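Long-range contact in monosaccharide ABC transporter substrate-binding protein, CUT2 family (Acidothermus cellulolyticus, PDB 4RU1), which binds myo-inositol and probably serves as the substrate-binding component of a carbohydrate ABC transporter: residues 19-30 against 50-60. Residues are numbered along the deposited sequence; the frame is centred on the assembly and turned at random. Where two conformers were deposited one is given.
Sequences PHLTIAMITHQQ and DNVTLKYSNDP. With INS (1,2,3,4,5,6-hexahydroxy-cyclohexane), chain M.
Tyr-56 OH donates to Gln-29 OE1 at 2.6 Å and accepts from Thr-27 OG1 at 2.9 Å. With CG anti to the backbone N (chi1 -176°), the tyrosine ring leans across toward strand 21-27, and its OH reaches Thr-27 and Gln-29. Met-25 CG lies obliquely 3.8 Å from Tyr-56 CD2, and Met-25 SD sits at the ring edge, a Met-aromatic contact. The Gln-29 amide is turned 78° from the ring plane. Thr-27 OG1 also accepts from Gln-29 N, making an ST turn. Asn-58 ND2 reaches Gln-29 O at 2.9 Å, from above the carbonyl plane. An alanine in place of Tyr-56 would probably leave Gln-29 OE1 and Thr-27 OG1 without their shared hydroxyl and Met-25 without its aromatic neighbour. At the other end, His-20 NE2 and Thr-53 OG1 hydrogen-bond at 2.7 Å. Between these ends, Met-25 CB packs on Leu-54 CD1 at 4.0 Å.

Eight backbone bonds join the parallel strands 21-27 and 52-58, from Leu-21 N to Asp-59 N. Helix 35-49 links them in a beta-alpha-beta unit of the periplasmic binding protein fold. It covers Met-25 and Leu-54, while Arg-40 makes a cation-pi contact with Tyr-56. Just past the first strand, His-28 NE2 donates to O5 of the bound inositol at 3.0 Å; Thr-83 holds its ND1. The Tyr-56 hydroxyl bonds to the residues on either side of His-28, so the polar cluster probably helps to position this ligand-binding histidine.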
loop_
_atom_site.group_PDB
_atom_site.type_symbol
_atom_site.label_atom_id
_atom_site.label_comp_id
_atom_site.label_asym_id
_atom_site.label_seq_id
_atom_site.Cartn_x
_atom_site.Cartn_y
_atom_site.Cartn_z
ATOM N N PRO A 19 -6.630 9.451 29.311
ATOM C CA PRO A 19 -5.263 9.908 29.123
ATOM C C PRO A 19 -5.038 10.456 27.696
ATOM O O PRO A 19 -5.681 10.037 26.747
ATOM C CB PRO A 19 -4.423 8.659 29.403
ATOM C CG PRO A 19 -5.343 7.493 29.206
ATOM C CD PRO A 19 -6.757 7.991 29.144
ATOM N N HIS A 20 -4.176 11.449 27.578
ATOM C CA HIS A 20 -3.932 12.031 26.283
ATOM C C HIS A 20 -2.625 11.448 25.776
ATOM O O HIS A 20 -1.632 11.405 26.498
ATOM C CB HIS A 20 -3.890 13.550 26.292
ATOM C CG HIS A 20 -3.546 14.097 24.960
ATOM N ND1 HIS A 20 -2.251 14.426 24.648
ATOM C CD2 HIS A 20 -4.275 14.296 23.843
ATOM C CE1 HIS A 20 -2.199 14.793 23.387
ATOM N NE2 HIS A 20 -3.415 14.768 22.886
ATOM N N LEU A 21 -2.646 10.953 24.539
ATOM C CA LEU A 21 -1.506 10.306 23.926
ATOM C C LEU A 21 -1.041 11.042 22.674
ATOM O O LEU A 21 -1.843 11.657 21.969
ATOM C CB LEU A 21 -1.933 8.917 23.463
ATOM C CG LEU A 21 -2.446 8.043 24.570
ATOM C CD1 LEU A 21 -2.706 6.672 24.063
ATOM C CD2 LEU A 21 -1.467 7.978 25.735
ATOM N N THR A 22 0.281 10.999 22.456
ATOM C CA THR A 22 0.870 11.523 21.248
ATOM C C THR A 22 1.474 10.369 20.462
ATOM O O THR A 22 2.353 9.584 21.013
ATOM C CB THR A 22 1.986 12.570 21.502
ATOM O OG1 THR A 22 1.422 13.716 22.136
ATOM C CG2 THR A 22 2.647 13.010 20.120
ATOM N N ILE A 23 0.922 10.153 19.265
ATOM C CA ILE A 23 1.416 9.052 18.395
ATOM C C ILE A 23 2.014 9.612 17.117
ATOM O O ILE A 23 1.418 10.424 16.466
ATOM C CB ILE A 23 0.311 8.048 18.011
ATOM C CG1 ILE A 23 -0.467 7.588 19.261
ATOM C CG2 ILE A 23 0.902 6.905 17.166
ATOM C CD1 ILE A 23 0.293 6.796 20.300
ATOM N N ALA A 24 3.275 9.192 16.816
ATOM C CA ALA A 24 3.936 9.511 15.524
ATOM C C ALA A 24 3.615 8.482 14.508
ATOM O O ALA A 24 3.915 7.268 14.765
ATOM C CB ALA A 24 5.449 9.571 15.662
ATOM N N MET A 25 3.029 8.901 13.395
ATOM C CA MET A 25 2.837 7.983 12.209
ATOM C C MET A 25 3.820 8.416 11.139
ATOM O O MET A 25 3.797 9.604 10.693
ATOM C CB MET A 25 1.428 8.028 11.659
ATOM C CG MET A 25 1.172 7.241 10.422
ATOM S SD MET A 25 -0.643 7.064 9.937
ATOM C CE MET A 25 -1.056 5.743 11.095
ATOM N N ILE A 26 4.730 7.499 10.769
ATOM C CA ILE A 26 5.871 7.768 9.913
ATOM C C ILE A 26 5.798 6.863 8.715
ATOM O O ILE A 26 5.731 5.625 8.829
ATOM C CB ILE A 26 7.122 7.503 10.702
ATOM C CG1 ILE A 26 7.180 8.468 11.896
ATOM C CG2 ILE A 26 8.338 7.766 9.844
ATOM C CD1 ILE A 26 8.249 8.103 12.929
ATOM N N THR A 27 5.747 7.466 7.534
ATOM C CA THR A 27 5.595 6.695 6.328
ATOM C C THR A 27 6.619 7.111 5.238
ATOM O O THR A 27 7.483 7.958 5.397
ATOM C CB THR A 27 4.182 6.839 5.781
ATOM O OG1 THR A 27 4.163 8.027 4.990
ATOM C CG2 THR A 27 3.146 6.870 6.854
ATOM N N HIS A 28 6.560 6.363 4.147
ATOM C CA HIS A 28 7.378 6.560 2.946
ATOM C C HIS A 28 6.657 7.267 1.810
ATOM O O HIS A 28 7.160 7.241 0.707
ATOM C CB HIS A 28 7.871 5.200 2.483
ATOM C CG HIS A 28 6.759 4.243 2.121
ATOM N ND1 HIS A 28 6.183 3.407 3.069
ATOM C CD2 HIS A 28 6.147 3.965 0.958
ATOM C CE1 HIS A 28 5.276 2.663 2.495
ATOM N NE2 HIS A 28 5.214 2.992 1.219
ATOM N N GLN A 29 5.482 7.876 2.112
ATOM C CA GLN A 29 4.613 8.558 1.158
ATOM C C GLN A 29 5.455 9.482 0.254
ATOM O O GLN A 29 6.224 10.338 0.768
ATOM C CB GLN A 29 3.556 9.343 1.894
ATOM C CG GLN A 29 2.823 10.308 1.008
ATOM C CD GLN A 29 1.770 11.082 1.689
ATOM O OE1 GLN A 29 1.716 11.165 2.906
ATOM N NE2 GLN A 29 0.865 11.629 0.905
ATOM N N GLN A 30 5.332 9.270 -1.046
ATOM C CA GLN A 30 5.806 10.274 -2.012
ATOM C C GLN A 30 4.839 11.425 -1.984
ATOM O O GLN A 30 3.613 11.228 -2.064
ATOM C CB GLN A 30 5.816 9.675 -3.392
ATOM C CG GLN A 30 6.180 10.623 -4.504
ATOM C CD GLN A 30 7.683 10.871 -4.554
ATOM O OE1 GLN A 30 8.496 9.961 -4.383
ATOM N NE2 GLN A 30 8.056 12.108 -4.774
ATOM N N ASP A 50 -9.660 8.157 20.501
ATOM C CA ASP A 50 -8.706 7.626 21.496
ATOM C C ASP A 50 -7.953 8.719 22.226
ATOM O O ASP A 50 -6.977 8.444 22.928
ATOM C CB ASP A 50 -7.719 6.703 20.777
ATOM C CG ASP A 50 -8.364 5.481 20.223
ATOM O OD1 ASP A 50 -9.545 5.220 20.506
ATOM O OD2 ASP A 50 -7.727 4.762 19.430
ATOM N N ASN A 51 -8.363 9.964 22.007
ATOM C CA ASN A 51 -7.657 11.113 22.629
ATOM C C ASN A 51 -6.162 11.128 22.307
ATOM O O ASN A 51 -5.300 11.251 23.158
ATOM C CB ASN A 51 -7.862 11.176 24.177
ATOM C CG ASN A 51 -7.612 12.597 24.742
ATOM O OD1 ASN A 51 -7.475 13.585 23.997
ATOM N ND2 ASN A 51 -7.560 12.685 26.079
ATOM N N VAL A 52 -5.885 10.988 21.017
ATOM C CA VAL A 52 -4.524 10.964 20.492
ATOM C C VAL A 52 -4.288 12.223 19.678
ATOM O O VAL A 52 -5.083 12.578 18.828
ATOM C CB VAL A 52 -4.360 9.693 19.601
ATOM C CG1 VAL A 52 -3.122 9.759 18.728
ATOM C CG2 VAL A 52 -4.298 8.448 20.454
ATOM N N THR A 53 -3.127 12.830 19.891
ATOM C CA THR A 53 -2.607 13.804 18.938
ATOM C C THR A 53 -1.719 13.018 17.962
ATOM O O THR A 53 -0.736 12.387 18.397
ATOM C CB THR A 53 -1.818 14.892 19.678
ATOM O OG1 THR A 53 -2.707 15.691 20.469
ATOM C CG2 THR A 53 -1.113 15.775 18.689
ATOM N N LEU A 54 -2.068 13.043 16.698
ATOM C CA LEU A 54 -1.415 12.291 15.635
ATOM C C LEU A 54 -0.428 13.201 14.984
ATOM O O LEU A 54 -0.840 14.230 14.416
ATOM C CB LEU A 54 -2.461 11.798 14.614
ATOM C CG LEU A 54 -1.825 10.893 13.535
ATOM C CD1 LEU A 54 -1.346 9.587 14.111
ATOM C CD2 LEU A 54 -2.838 10.662 12.425
ATOM N N LYS A 55 0.843 12.837 15.060
ATOM C CA LYS A 55 1.877 13.548 14.341
ATOM C C LYS A 55 2.239 12.698 13.129
ATOM O O LYS A 55 2.792 11.621 13.245
ATOM C CB LYS A 55 3.093 13.782 15.246
ATOM C CG LYS A 55 2.819 14.703 16.427
ATOM C CD LYS A 55 3.932 14.681 17.462
ATOM C CE LYS A 55 4.947 15.789 17.249
ATOM N NZ LYS A 55 6.205 15.614 18.043
ATOM N N TYR A 56 1.924 13.217 11.959
ATOM C CA TYR A 56 2.186 12.508 10.703
ATOM C C TYR A 56 3.391 13.061 10.003
ATOM O O TYR A 56 3.459 14.296 9.816
ATOM C CB TYR A 56 0.983 12.539 9.776
ATOM C CG TYR A 56 1.145 11.722 8.475
ATOM C CD1 TYR A 56 1.777 12.276 7.409
ATOM C CD2 TYR A 56 0.748 10.424 8.369
ATOM C CE1 TYR A 56 1.979 11.600 6.204
ATOM C CE2 TYR A 56 0.907 9.708 7.167
ATOM C CZ TYR A 56 1.575 10.267 6.098
ATOM O OH TYR A 56 1.713 9.544 4.908
ATOM N N SER A 57 4.351 12.193 9.617
ATOM C CA SER A 57 5.526 12.603 8.875
ATOM C C SER A 57 5.883 11.557 7.840
ATOM O O SER A 57 5.499 10.363 7.900
ATOM C CB SER A 57 6.695 12.854 9.772
ATOM O OG SER A 57 7.089 11.771 10.549
ATOM N N ASN A 58 6.559 12.012 6.814
ATOM C CA ASN A 58 6.879 11.142 5.703
ATOM C C ASN A 58 8.051 11.574 4.870
ATOM O O ASN A 58 8.338 12.775 4.716
ATOM C CB ASN A 58 5.683 10.971 4.744
ATOM C CG ASN A 58 5.285 12.289 4.043
ATOM O OD1 ASN A 58 4.836 13.218 4.735
ATOM N ND2 ASN A 58 5.523 12.409 2.729
ATOM N N ASP A 59 8.696 10.570 4.277
ATOM C CA ASP A 59 9.713 10.853 3.274
ATOM C C ASP A 59 9.956 9.633 2.421
ATOM O O ASP A 59 10.212 8.558 2.945
ATOM C CB ASP A 59 11.000 11.302 3.966
ATOM C CG ASP A 59 11.874 12.188 3.029
ATOM O OD1 ASP A 59 12.336 11.676 1.984
ATOM O OD2 ASP A 59 12.135 13.318 3.371
ATOM N N PRO A 60 9.960 9.827 1.079
ATOM C CA PRO A 60 10.214 8.643 0.238
ATOM C C PRO A 60 11.694 8.199 0.177
ATOM O O PRO A 60 12.022 7.208 -0.504
ATOM C CB PRO A 60 9.708 9.131 -1.141
ATOM C CG PRO A 60 10.001 10.599 -1.117
ATOM C CD PRO A 60 9.615 11.011 0.294
HETATM C C1 INS M . 0.078 1.122 -2.243
HETATM C C2 INS M . 0.503 2.119 -3.309
HETATM C C3 INS M . 1.300 3.246 -2.651
HETATM C C4 INS M . 2.428 2.748 -1.775
HETATM C C5 INS M . 1.940 1.821 -0.707
HETATM C C6 INS M . 1.148 0.665 -1.253
HETATM O O1 INS M . -0.624 -0.006 -2.789
HETATM O O2 INS M . 1.412 1.407 -4.167
HETATM O O3 INS M . 1.834 4.030 -3.736
HETATM O O4 INS M . 3.142 3.859 -1.176
HETATM O O5 INS M . 3.021 1.241 0.056
HETATM O O6 INS M . 0.582 -0.144 -0.181
HETATM O O HOH W 1 -6.277 7.957 25.445
#